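Local atomic coordinates of protection of telomeres protein poz1 (Schizosaccharomyces pombe, PDB entry 5WE0), a protein that binds telomeric DNA and negatively regulates telomerase and telomere length. Residues M52-D57 against Y233-R238; A59-C64 against R218-T223; M152-L157 against L197-Q202. All coordinates share one frame; numbering follows the deposited sequence.

Contact 1: residues M52-D57 against Y233-R238; sequences MPIFMD and YDFKQR
Phe55 and Phe235 bring the two backbones nearest, 8.2 Å from CA to CA, where the first turn of helix 54-64 faces the irregular chain between helices 209-230 and 238-241 of this all-helical fold. Pro53 is the N-cap residue of the first helix, and its carbonyl takes the N-H of Met56. The contact illustrates how side chains alone can join a helix start to a loop, for no hydrogen bond crosses it. The methyl CG2 of Ile54 does most of the work. The CG1 branch is near-anti to the backbone N (chi1 -150°), which leaves CG2 flanked by that N and the carbonyl carbon; from there it meets CZ of Phe235 at 3.7 Å, in the plane of the ring and at its edge. The same methyl lies 3.8 Å from CE2 of Tyr233, so two rings converge on one carbon. Phe55 adds its CB, 4.0 Å from CE1 of Phe235, while its own ring turns off toward helix 2-18 and Glu15. The hydroxyl of Tyr233 is hydrogen-bonded to Glu109, and the disulfide Cys113–Cys231 joins helix 93-115 to the chain two residues before Tyr233. An Asx turn shapes the loop, Asp234 OD1 accepting from the N-H of Lys236. One residue on, Gln237 folds back; its NE2, also bonded to Glu21 O, gives a nearly straight bond of 2.9 Å (166°) to Phe235 O.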
# COMPACT_ATOMS: atom_id res chain seq x y z
N MET A 52 0.36 -5.30 13.57
CA MET A 52 1.09 -4.16 13.03
C MET A 52 0.28 -2.89 13.28
O MET A 52 -0.88 -2.82 12.87
CB MET A 52 1.33 -4.36 11.53
CG MET A 52 2.02 -3.23 10.83
SD MET A 52 3.79 -3.10 11.23
CE MET A 52 4.40 -4.70 10.71
N PRO A 53 0.83 -1.89 13.98
CA PRO A 53 0.10 -0.62 14.15
C PRO A 53 -0.18 0.01 12.79
O PRO A 53 0.60 -0.09 11.85
CB PRO A 53 1.07 0.24 14.98
CG PRO A 53 2.03 -0.71 15.60
CD PRO A 53 2.14 -1.88 14.65
N ILE A 54 -1.32 0.70 12.69
CA ILE A 54 -1.74 1.19 11.38
C ILE A 54 -0.77 2.25 10.84
O ILE A 54 -0.58 2.36 9.62
CB ILE A 54 -3.19 1.69 11.46
CG1 ILE A 54 -3.88 1.50 10.12
CG2 ILE A 54 -3.25 3.14 11.88
CD1 ILE A 54 -3.92 0.00 9.72
N PHE A 55 -0.11 3.02 11.73
CA PHE A 55 0.82 4.04 11.25
C PHE A 55 1.98 3.40 10.49
O PHE A 55 2.53 4.01 9.56
CB PHE A 55 1.33 4.92 12.41
CG PHE A 55 2.46 4.29 13.21
CD1 PHE A 55 3.80 4.46 12.82
CD2 PHE A 55 2.19 3.55 14.36
CE1 PHE A 55 4.85 3.88 13.56
CE2 PHE A 55 3.23 2.96 15.11
CZ PHE A 55 4.56 3.11 14.70
N MET A 56 2.33 2.15 10.82
CA MET A 56 3.41 1.46 10.12
C MET A 56 3.00 1.05 8.71
O MET A 56 3.77 1.22 7.76
CB MET A 56 3.86 0.23 10.91
CG MET A 56 4.47 0.54 12.28
SD MET A 56 6.24 0.84 12.13
CE MET A 56 6.87 -0.84 11.95
N ASP A 57 1.80 0.47 8.55
CA ASP A 57 1.29 0.15 7.21
C ASP A 57 1.19 1.39 6.33
O ASP A 57 1.51 1.34 5.14
CB ASP A 57 -0.07 -0.54 7.30
CG ASP A 57 0.05 -2.01 7.69
OD1 ASP A 57 1.13 -2.61 7.49
OD2 ASP A 57 -0.95 -2.58 8.17
N TYR A 233 -6.51 8.52 17.09
CA TYR A 233 -5.20 8.55 16.47
C TYR A 233 -4.75 10.00 16.35
O TYR A 233 -5.56 10.92 16.24
CB TYR A 233 -5.24 7.89 15.08
CG TYR A 233 -5.73 6.45 15.08
CD1 TYR A 233 -7.09 6.15 15.12
CD2 TYR A 233 -4.83 5.39 15.01
CE1 TYR A 233 -7.54 4.84 15.10
CE2 TYR A 233 -5.27 4.07 15.00
CZ TYR A 233 -6.62 3.80 15.03
OH TYR A 233 -7.06 2.49 15.01
N ASP A 234 -3.43 10.19 16.30
CA ASP A 234 -2.84 11.47 15.96
C ASP A 234 -1.98 11.24 14.74
O ASP A 234 -0.99 10.51 14.80
CB ASP A 234 -2.05 12.05 17.14
CG ASP A 234 -1.37 13.37 16.82
OD1 ASP A 234 -1.56 13.95 15.73
OD2 ASP A 234 -0.68 13.89 17.74
N PHE A 235 -2.39 11.84 13.62
CA PHE A 235 -1.68 11.76 12.36
C PHE A 235 -1.25 13.14 11.91
O PHE A 235 -1.15 13.41 10.71
CB PHE A 235 -2.53 11.08 11.29
CG PHE A 235 -2.51 9.57 11.37
CD1 PHE A 235 -1.40 8.85 10.91
CD2 PHE A 235 -3.59 8.86 11.89
CE1 PHE A 235 -1.36 7.48 10.99
CE2 PHE A 235 -3.57 7.46 11.97
CZ PHE A 235 -2.46 6.77 11.54
N LYS A 236 -1.07 14.03 12.89
CA LYS A 236 -0.58 15.39 12.66
C LYS A 236 -1.44 16.10 11.62
O LYS A 236 -0.95 16.88 10.80
CB LYS A 236 0.90 15.37 12.26
CG LYS A 236 1.78 14.84 13.39
CD LYS A 236 3.19 14.44 12.96
CE LYS A 236 3.98 13.94 14.19
NZ LYS A 236 5.39 13.48 13.92
N GLN A 237 -2.75 15.85 11.68
CA GLN A 237 -3.71 16.46 10.77
C GLN A 237 -4.37 17.69 11.36
O GLN A 237 -5.35 18.18 10.79
CB GLN A 237 -4.79 15.44 10.37
CG GLN A 237 -4.31 14.24 9.59
CD GLN A 237 -3.60 14.65 8.31
OE1 GLN A 237 -4.21 15.22 7.40
NE2 GLN A 237 -2.31 14.39 8.26
N ARG A 238 -3.85 18.21 12.48
CA ARG A 238 -4.50 19.32 13.18
C ARG A 238 -4.69 20.54 12.27
O ARG A 238 -5.77 21.14 12.23
CB ARG A 238 -3.71 19.69 14.44
CG ARG A 238 -2.31 20.26 14.21
CD ARG A 238 -1.84 21.13 15.38
NE ARG A 238 -0.88 22.15 14.97
CZ ARG A 238 -1.20 23.31 14.38
NH1 ARG A 238 -2.46 23.60 14.12
NH2 ARG A 238 -0.24 24.17 14.05

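Contact 2: residues A59-C64 against R218-T223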
# COMPACT_ATOMS: atom_id res chain seq x y z
N ALA A 59 2.94 4.21 6.54
CA ALA A 59 4.28 4.63 6.16
C ALA A 59 4.84 3.71 5.08
O ALA A 59 5.46 4.18 4.12
CB ALA A 59 5.19 4.64 7.39
N PHE A 60 4.59 2.41 5.20
CA PHE A 60 5.04 1.48 4.17
C PHE A 60 4.43 1.85 2.82
O PHE A 60 5.14 1.93 1.81
CB PHE A 60 4.68 0.04 4.50
CG PHE A 60 4.98 -0.88 3.36
CD1 PHE A 60 6.29 -1.27 3.11
CD2 PHE A 60 3.98 -1.26 2.47
CE1 PHE A 60 6.58 -2.08 2.03
CE2 PHE A 60 4.27 -2.06 1.39
CZ PHE A 60 5.57 -2.47 1.16
N ILE A 61 3.13 2.10 2.80
CA ILE A 61 2.45 2.44 1.55
C ILE A 61 3.01 3.74 0.97
O ILE A 61 3.25 3.85 -0.23
CB ILE A 61 0.92 2.53 1.77
CG1 ILE A 61 0.36 1.15 2.09
CG2 ILE A 61 0.23 3.18 0.58
CD1 ILE A 61 0.66 0.09 1.00
N GLU A 62 3.19 4.76 1.83
CA GLU A 62 3.77 6.01 1.36
C GLU A 62 5.18 5.81 0.80
O GLU A 62 5.56 6.42 -0.20
CB GLU A 62 3.78 7.03 2.50
CG GLU A 62 2.37 7.42 2.98
CD GLU A 62 2.40 8.34 4.19
OE1 GLU A 62 3.35 8.21 5.00
OE2 GLU A 62 1.47 9.19 4.32
N TYR A 63 5.98 4.96 1.45
CA TYR A 63 7.35 4.73 1.01
C TYR A 63 7.37 3.87 -0.26
O TYR A 63 7.96 4.26 -1.27
CB TYR A 63 8.15 4.05 2.14
CG TYR A 63 9.63 3.81 1.86
CD1 TYR A 63 10.45 4.82 1.35
CD2 TYR A 63 10.22 2.58 2.13
CE1 TYR A 63 11.80 4.60 1.10
CE2 TYR A 63 11.57 2.35 1.89
CZ TYR A 63 12.35 3.36 1.38
OH TYR A 63 13.67 3.15 1.15
N CYS A 64 6.64 2.76 -0.24
CA CYS A 64 6.59 1.82 -1.36
C CYS A 64 6.19 2.50 -2.67
O CYS A 64 6.79 2.25 -3.73
CB CYS A 64 5.62 0.70 -1.03
SG CYS A 64 5.42 -0.50 -2.32
N ARG A 218 -4.46 10.68 -2.02
CA ARG A 218 -5.69 11.21 -1.43
C ARG A 218 -6.37 10.18 -0.55
O ARG A 218 -7.00 10.54 0.45
CB ARG A 218 -6.62 11.71 -2.55
CG ARG A 218 -6.16 13.06 -3.10
CD ARG A 218 -7.11 13.58 -4.14
NE ARG A 218 -6.94 12.93 -5.43
CZ ARG A 218 -7.95 12.65 -6.24
NH1 ARG A 218 -9.18 12.95 -5.87
NH2 ARG A 218 -7.73 12.07 -7.41
N TYR A 219 -6.26 8.89 -0.90
CA TYR A 219 -6.80 7.86 -0.02
C TYR A 219 -6.10 7.88 1.33
O TYR A 219 -6.73 7.74 2.38
CB TYR A 219 -6.69 6.47 -0.66
CG TYR A 219 -7.08 5.43 0.35
CD1 TYR A 219 -8.42 5.26 0.73
CD2 TYR A 219 -6.11 4.66 0.98
CE1 TYR A 219 -8.77 4.34 1.70
CE2 TYR A 219 -6.44 3.74 1.93
CZ TYR A 219 -7.77 3.58 2.30
OH TYR A 219 -8.07 2.66 3.28
N ILE A 220 -4.77 7.98 1.32
CA ILE A 220 -4.01 7.96 2.57
C ILE A 220 -4.34 9.19 3.41
O ILE A 220 -4.50 9.09 4.63
CB ILE A 220 -2.50 7.86 2.27
CG1 ILE A 220 -2.17 6.48 1.64
CG2 ILE A 220 -1.67 8.10 3.55
CD1 ILE A 220 -2.43 5.26 2.58
N GLN A 221 -4.45 10.36 2.78
CA GLN A 221 -4.73 11.59 3.51
C GLN A 221 -6.16 11.59 4.06
O GLN A 221 -6.40 12.05 5.19
CB GLN A 221 -4.50 12.80 2.59
CG GLN A 221 -3.01 13.05 2.21
CD GLN A 221 -2.08 13.19 3.44
OE1 GLN A 221 -1.38 12.24 3.82
NE2 GLN A 221 -2.07 14.38 4.05
N CYS A 222 -7.11 11.10 3.26
CA CYS A 222 -8.48 10.95 3.71
C CYS A 222 -8.55 10.03 4.92
O CYS A 222 -9.17 10.37 5.95
CB CYS A 222 -9.33 10.38 2.57
SG CYS A 222 -11.12 10.26 2.91
N THR A 223 -7.87 8.89 4.85
CA THR A 223 -7.85 7.94 5.95
C THR A 223 -7.23 8.54 7.20
O THR A 223 -7.79 8.41 8.30
CB THR A 223 -7.07 6.69 5.53
OG1 THR A 223 -7.72 6.07 4.42
CG2 THR A 223 -7.01 5.69 6.66
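Glu62 lays its stem and carboxylate against one methyl of Ile220, joining helices 54-64 and 209-230 as an antiparallel packed pair in the interior of this all-helical chain. Their CA atoms, 8.1 Å apart, mark the nearest backbone approach of segments 59-64 and 218-223, whose axes lie 11.2 Å apart with directions 158° from each other. That spacing leaves room for side chains in between, and Glu62 is a worked case of a polar chain with an apolar flank. From CB, its CG is placed opposite the carbonyl carbon (chi1 -64°), and the chain then runs out extended toward the second helix. CG and CD each come to 4.1 Å from CG2 of Ile220, so the aliphatic part and the carboxylate carbon both pack on one methyl. At the tip OE2 approaches that methyl more closely, at 3.4 Å, an apolar neighbour that can offer it no classical hydrogen bond. Its real partners stand just outside: OE2 forms a salt bridge with Lys224 and a hydrogen bond with His23 ND1, while OE1 is hydrogen-bonded to the backbone N of Tyr24. Gln221 OE1, 4.2 Å from Glu62 OE2, also accepts from Lys224 NZ, while its NE2 is hydrogen-bonded to Glu21 O. Ile220 also uses its CD1, 3.9 Å from CG2 of Ile61. The mixture implies that the carboxylate pays for its burial with bonds from a lysine, a histidine and a backbone N-H; the nearby positive charge of Lys224 would probably favour its ionised form.

Contact 3: residues M152-L157 against L197-Q202; sequences MAFHFL and LIYVSQ
The two methyls of Val200 reach across to Phe154 and Leu157, and this valine buries more surface in the contact than any other residue. Helices 130-157 and 193-206 form an antiparallel helix pair here; the axes of segments 152-157 and 197-202 lie 10.1 Å apart at a signed crossing angle of -157°, and the CA atoms of Val200 and Phe154, 6.1 Å apart, mark their nearest backbone approach. A beta-branched residue at such a point shows the principle plainly: one short side chain can serve two partners because its methyls diverge, CG1 to Phe154 alone and CG2 to Leu157 and to CD1 of Phe154. CG1 stands anti to the backbone N (chi1 164°) and CG2 anti to the carbonyl carbon. CG1 lies 4.0 Å from CB of Phe154, and equally near CG, where the aromatic chain begins, the two side chains lying alongside and pointing oppositely. CG2 fits against Leu157, 3.9 Å from its CB, and also comes within 4.1 Å of CD1 on the Phe154 ring. Were Val200 an alanine, both methyls would go, which is likely to leave a gap between the helices and Phe154 and Leu157 without their apolar neighbour.

Phe154 is held from further along as well. Its ring meets Trp151 edge-to-face on its own helix and touches His203 and Lys204, one turn beyond Val200 on the partner helix. Leu157 also packs on Leu185 and Leu188 of helix 179-188 and on Phe167 of helix 164-174, so a third and a fourth helix close over this end of the pair. Beside Val200, the ring of Tyr199 leans in from the partner helix, and its CE1 comes to 4.4 Å from CE1 of Phe154.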
# COMPACT_ATOMS: atom_id res chain seq x y z
N MET A 152 0.66 -3.94 -11.74
CA MET A 152 1.36 -5.20 -11.50
C MET A 152 1.13 -6.17 -12.65
O MET A 152 2.07 -6.81 -13.14
CB MET A 152 0.92 -5.82 -10.18
CG MET A 152 1.74 -7.03 -9.73
SD MET A 152 3.45 -6.58 -9.38
CE MET A 152 4.37 -7.53 -10.60
N ALA A 153 -0.11 -6.28 -13.12
CA ALA A 153 -0.41 -7.12 -14.28
C ALA A 153 0.36 -6.65 -15.51
O ALA A 153 0.96 -7.47 -16.22
CB ALA A 153 -1.91 -7.13 -14.56
N PHE A 154 0.38 -5.34 -15.76
CA PHE A 154 1.17 -4.80 -16.87
C PHE A 154 2.63 -5.23 -16.80
O PHE A 154 3.23 -5.61 -17.81
CB PHE A 154 1.10 -3.28 -16.88
CG PHE A 154 -0.23 -2.72 -17.30
CD1 PHE A 154 -1.17 -3.53 -17.91
CD2 PHE A 154 -0.53 -1.39 -17.07
CE1 PHE A 154 -2.40 -3.01 -18.29
CE2 PHE A 154 -1.75 -0.85 -17.45
CZ PHE A 154 -2.69 -1.67 -18.07
N HIS A 155 3.23 -5.14 -15.61
CA HIS A 155 4.64 -5.52 -15.47
C HIS A 155 4.85 -6.99 -15.83
O HIS A 155 5.79 -7.33 -16.56
CB HIS A 155 5.12 -5.23 -14.06
CG HIS A 155 6.56 -5.54 -13.82
ND1 HIS A 155 6.99 -6.77 -13.35
CD2 HIS A 155 7.68 -4.78 -13.95
CE1 HIS A 155 8.30 -6.75 -13.21
NE2 HIS A 155 8.74 -5.56 -13.58
N PHE A 156 3.97 -7.88 -15.32
CA PHE A 156 4.03 -9.31 -15.69
C PHE A 156 3.98 -9.49 -17.20
O PHE A 156 4.79 -10.21 -17.78
CB PHE A 156 2.84 -10.07 -15.08
CG PHE A 156 3.07 -10.59 -13.68
CD1 PHE A 156 4.06 -11.51 -13.42
CD2 PHE A 156 2.24 -10.18 -12.63
CE1 PHE A 156 4.23 -12.02 -12.13
CE2 PHE A 156 2.41 -10.68 -11.33
CZ PHE A 156 3.40 -11.60 -11.09
N LEU A 157 3.03 -8.81 -17.86
CA LEU A 157 2.83 -8.96 -19.30
C LEU A 157 3.97 -8.39 -20.14
O LEU A 157 4.04 -8.67 -21.34
CB LEU A 157 1.54 -8.26 -19.73
CG LEU A 157 0.23 -8.84 -19.20
CD1 LEU A 157 -0.91 -7.86 -19.42
CD2 LEU A 157 -0.04 -10.18 -19.84
N LEU A 197 3.07 -5.96 -25.71
CA LEU A 197 3.66 -4.65 -25.45
C LEU A 197 2.85 -3.52 -26.08
O LEU A 197 2.70 -2.46 -25.47
CB LEU A 197 5.11 -4.63 -25.93
CG LEU A 197 6.11 -5.50 -25.16
CD1 LEU A 197 7.47 -5.42 -25.79
CD2 LEU A 197 6.23 -5.12 -23.69
N ILE A 198 2.31 -3.74 -27.28
CA ILE A 198 1.46 -2.73 -27.90
C ILE A 198 0.22 -2.50 -27.05
O ILE A 198 -0.19 -1.36 -26.80
CB ILE A 198 1.08 -3.14 -29.34
CG1 ILE A 198 2.26 -2.99 -30.30
CG2 ILE A 198 -0.12 -2.33 -29.84
CD1 ILE A 198 1.97 -3.52 -31.69
N TYR A 199 -0.40 -3.59 -26.59
CA TYR A 199 -1.61 -3.48 -25.80
C TYR A 199 -1.32 -2.84 -24.44
O TYR A 199 -2.10 -2.01 -23.97
CB TYR A 199 -2.21 -4.87 -25.60
CG TYR A 199 -3.16 -4.96 -24.42
CD1 TYR A 199 -2.66 -5.09 -23.11
CD2 TYR A 199 -4.54 -4.92 -24.59
CE1 TYR A 199 -3.49 -5.13 -22.03
CE2 TYR A 199 -5.39 -5.00 -23.50
CZ TYR A 199 -4.84 -5.11 -22.23
OH TYR A 199 -5.66 -5.18 -21.15
N VAL A 200 -0.23 -3.24 -23.78
CA VAL A 200 0.11 -2.63 -22.50
C VAL A 200 0.37 -1.14 -22.66
O VAL A 200 -0.05 -0.33 -21.83
CB VAL A 200 1.29 -3.38 -21.86
CG1 VAL A 200 1.90 -2.56 -20.74
CG2 VAL A 200 0.81 -4.72 -21.30
N SER A 201 1.05 -0.74 -23.75
CA SER A 201 1.33 0.68 -23.97
C SER A 201 0.05 1.49 -24.12
O SER A 201 -0.04 2.62 -23.62
CB SER A 201 2.20 0.88 -25.22
OG SER A 201 3.56 0.84 -24.84
N GLN A 202 -0.92 0.95 -24.85
CA GLN A 202 -2.20 1.62 -25.05
C GLN A 202 -2.96 1.78 -23.73
O GLN A 202 -3.54 2.84 -23.46
CB GLN A 202 -3.03 0.83 -26.05
CG GLN A 202 -2.65 1.05 -27.50
CD GLN A 202 -3.66 0.42 -28.45
OE1 GLN A 202 -4.86 0.68 -28.35
NE2 GLN A 202 -3.18 -0.40 -29.38

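Overall arrangement
After helices 2-18 and 31-43 the chain enters contact 1 at residues 52-57, and the same helix, 54-64, goes on at once into the first half of contact 2. Helices 93-115 and 130-157 follow, the latter carrying the first half of contact 3. That contact closes the innermost and shortest loop when 197-202 returns; contact 2 closes next at 218-223 on helix 209-230, and contact 1 last at 233-238, so the three loops nest without crossing. Contacts 1 and 2 are neighbours, centres 10 Å apart, and together fasten helix 54-64 to the C-terminal part. Contact 3, centred 35 Å from contact 1, joins helices 130-157 and 193-206 on the other side of the chain's centre.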